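Local coordinates for uncharacterized protein (Pyrococcus furiosus, PDB 4XLZ) that probably removes an acetyl group from N,N'-diacetylchitobiose as a metal-dependent deacetylase of family CE-14, at residues 37-42 with 188-193. Residues are numbered along the deposited sequence; the frame is centred on the assembly and turned at random. Where two conformers were deposited one is given.
Sequences IEPHPD and ALYYTH. With CD (cadmium ion), chain G; CD (cadmium ion), chain J.
Tyr190 meets Ile37 through one hydrogen bond: its hydroxyl OH donates to the backbone Ile37 O at 2.7 Å. The approach is bent, with a C=O...donor angle of 131° and the donor tilted 31° from the carbonyl plane. Ile37 O lies at the edge of the tyrosine ring near its plane, 3.5 Å from Tyr190 CZ. With chi1 62°, Tyr190 CG sits between the backbone N and the carbonyl carbon, and the ring reaches toward strand 33-38.

Van der Waals contacts gather round the same hydroxyl: Tyr190 OH is 3.6 Å from Glu38 CA, and Pro39 CD is 4.0 Å from Tyr190 OH. In the parallel sheet of strand order 3-2-1-4-5, a Rossmann-like arrangement, strand 135-139 lies between 33-38 and 186-190 and bonds to both through Ile37 and Ala188, so the tyrosine side chain spans an intervening strand. A phenylalanine here, lacking the hydroxyl, would probably leave Ile37 O without this donor and lose the touches on Glu38 and Pro39. Tyr190 CD2 lies 3.6 Å above one face of the Tyr191 ring, offset toward its rim, while Tyr191 OH hydrogen-bonds Asp43.

Just beyond the strand end, His40 ND1 binds a cadmium ion at 2.3 Å, which Asp43 and His151 also ligate; the Pro-His-Pro-Asp-Asp run from Pro39 is consistent with the GlcNAc-PI de-N-acetylase metal motif. His40 NE2 is hydrogen-bonded to Asp150, so the ring is held at both nitrogens, which would limit its rotation.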
loop_
_atom_site.group_PDB
_atom_site.type_symbol
_atom_site.label_atom_id
_atom_site.label_comp_id
_atom_site.label_asym_id
_atom_site.label_seq_id
_atom_site.Cartn_x
_atom_site.Cartn_y
_atom_site.Cartn_z
ATOM N N ILE A 37 12.798 -17.366 15.604
ATOM C CA ILE A 37 11.964 -16.214 15.221
ATOM C C ILE A 37 10.565 -16.393 15.792
ATOM O O ILE A 37 9.894 -17.482 15.566
ATOM C CB ILE A 37 11.881 -16.192 13.691
ATOM C CG1 ILE A 37 13.367 -15.983 13.184
ATOM C CG2 ILE A 37 11.086 -14.891 13.304
ATOM C CD1 ILE A 37 13.405 -15.821 11.596
ATOM N N GLU A 38 10.107 -15.431 16.536
ATOM C CA GLU A 38 8.770 -15.462 17.201
ATOM C C GLU A 38 7.962 -14.300 16.748
ATOM O O GLU A 38 8.412 -13.161 16.704
ATOM C CB GLU A 38 8.821 -15.469 18.760
ATOM C CG GLU A 38 9.758 -14.342 19.308
ATOM C CD GLU A 38 9.863 -14.375 20.838
ATOM O OE1 GLU A 38 9.306 -15.285 21.450
ATOM O OE2 GLU A 38 10.389 -13.375 21.443
ATOM N N PRO A 39 6.682 -14.525 16.558
ATOM C CA PRO A 39 5.792 -13.388 16.190
ATOM C C PRO A 39 5.598 -12.385 17.297
ATOM O O PRO A 39 5.641 -11.164 17.049
ATOM C CB PRO A 39 4.421 -14.098 15.839
ATOM C CG PRO A 39 4.792 -15.496 15.381
ATOM C CD PRO A 39 6.099 -15.884 16.282
ATOM N N HIS A 40 5.418 -12.929 18.569
ATOM C CA HIS A 40 5.187 -12.068 19.739
ATOM C C HIS A 40 6.120 -12.559 20.854
ATOM O O HIS A 40 6.622 -13.664 20.789
ATOM C CB HIS A 40 3.712 -12.328 20.239
ATOM C CG HIS A 40 2.722 -12.088 19.157
ATOM N ND1 HIS A 40 1.917 -13.139 18.709
ATOM C CD2 HIS A 40 2.327 -10.952 18.531
ATOM C CE1 HIS A 40 1.089 -12.634 17.786
ATOM N NE2 HIS A 40 1.313 -11.316 17.659
ATOM N N PRO A 41 6.317 -11.648 21.844
ATOM C CA PRO A 41 7.119 -12.076 23.024
ATOM C C PRO A 41 6.285 -13.266 23.727
ATOM O O PRO A 41 5.088 -13.167 23.965
ATOM C CB PRO A 41 7.024 -10.841 23.957
ATOM C CG PRO A 41 6.778 -9.674 22.998
ATOM C CD PRO A 41 5.790 -10.296 21.990
ATOM N N ASP A 42 6.979 -14.338 23.828
ATOM C CA ASP A 42 6.548 -15.601 24.439
ATOM C C ASP A 42 6.366 -16.721 23.486
ATOM O O ASP A 42 6.336 -17.859 23.891
ATOM C CB ASP A 42 5.365 -15.530 25.413
ATOM C CG ASP A 42 3.961 -15.386 24.748
ATOM O OD1 ASP A 42 3.777 -15.758 23.562
ATOM O OD2 ASP A 42 2.969 -14.948 25.449
ATOM N N ALA A 188 13.795 -25.092 10.762
ATOM C CA ALA A 188 12.852 -26.025 11.417
ATOM C C ALA A 188 11.614 -25.245 11.796
ATOM O O ALA A 188 11.721 -24.200 12.418
ATOM C CB ALA A 188 13.574 -26.624 12.725
ATOM N N LEU A 189 10.436 -25.806 11.453
ATOM C CA LEU A 189 9.154 -25.075 11.691
ATOM C C LEU A 189 8.546 -25.662 12.971
ATOM O O LEU A 189 8.308 -26.882 13.055
ATOM C CB LEU A 189 8.193 -25.279 10.524
ATOM C CG LEU A 189 8.874 -24.730 9.222
ATOM C CD1 LEU A 189 7.797 -25.043 8.157
ATOM C CD2 LEU A 189 9.164 -23.234 9.308
ATOM N N TYR A 190 8.255 -24.773 13.910
ATOM C CA TYR A 190 7.505 -25.213 15.129
ATOM C C TYR A 190 6.056 -24.772 15.006
ATOM O O TYR A 190 5.647 -24.232 13.997
ATOM C CB TYR A 190 8.182 -24.698 16.403
ATOM C CG TYR A 190 8.283 -23.148 16.614
ATOM C CD1 TYR A 190 9.372 -22.368 16.052
ATOM C CD2 TYR A 190 7.271 -22.473 17.294
ATOM C CE1 TYR A 190 9.375 -21.021 16.295
ATOM C CE2 TYR A 190 7.338 -21.080 17.507
ATOM C CZ TYR A 190 8.379 -20.370 16.950
ATOM O OH TYR A 190 8.380 -19.011 17.227
ATOM N N TYR A 191 5.236 -25.026 16.038
ATOM C CA TYR A 191 3.808 -24.782 15.933
ATOM C C TYR A 191 3.240 -25.524 14.697
ATOM O O TYR A 191 2.562 -24.889 13.825
ATOM C CB TYR A 191 3.436 -23.290 15.906
ATOM C CG TYR A 191 3.530 -22.455 17.177
ATOM C CD1 TYR A 191 3.233 -23.019 18.443
ATOM C CD2 TYR A 191 3.875 -21.098 17.100
ATOM C CE1 TYR A 191 3.268 -22.226 19.564
ATOM C CE2 TYR A 191 3.914 -20.254 18.249
ATOM C CZ TYR A 191 3.616 -20.877 19.481
ATOM O OH TYR A 191 3.533 -20.034 20.512
ATOM N N THR A 192 3.572 -26.833 14.592
ATOM C CA THR A 192 3.259 -27.581 13.351
ATOM C C THR A 192 2.335 -28.739 13.598
ATOM O O THR A 192 2.470 -29.439 14.655
ATOM C CB THR A 192 4.556 -28.008 12.694
ATOM O OG1 THR A 192 4.236 -28.614 11.421
ATOM C CG2 THR A 192 5.417 -29.026 13.527
ATOM N N HIS A 193 1.386 -28.900 12.698
ATOM C CA HIS A 193 0.509 -30.122 12.674
ATOM C C HIS A 193 1.249 -31.316 11.987
ATOM O O HIS A 193 0.725 -32.456 12.074
ATOM C CB HIS A 193 -0.810 -29.737 11.964
ATOM C CG HIS A 193 -1.777 -30.864 11.680
ATOM N ND1 HIS A 193 -2.172 -31.164 10.404
ATOM C CD2 HIS A 193 -2.482 -31.704 12.496
ATOM C CE1 HIS A 193 -3.041 -32.158 10.427
ATOM N NE2 HIS A 193 -3.235 -32.519 11.675
HETATM CD CD CD G . 1.922 -15.357 19.399
HETATM CD CD CD J . -4.807 -34.013 12.216
HETATM O O HOH W 1 -0.597 -14.977 19.833
HETATM O O HOH W 2 -4.387 -33.857 10.035
HETATM O O HOH W 3 -5.627 -35.943 11.332
HETATM O O HOH W 4 -4.040 -34.411 14.479
#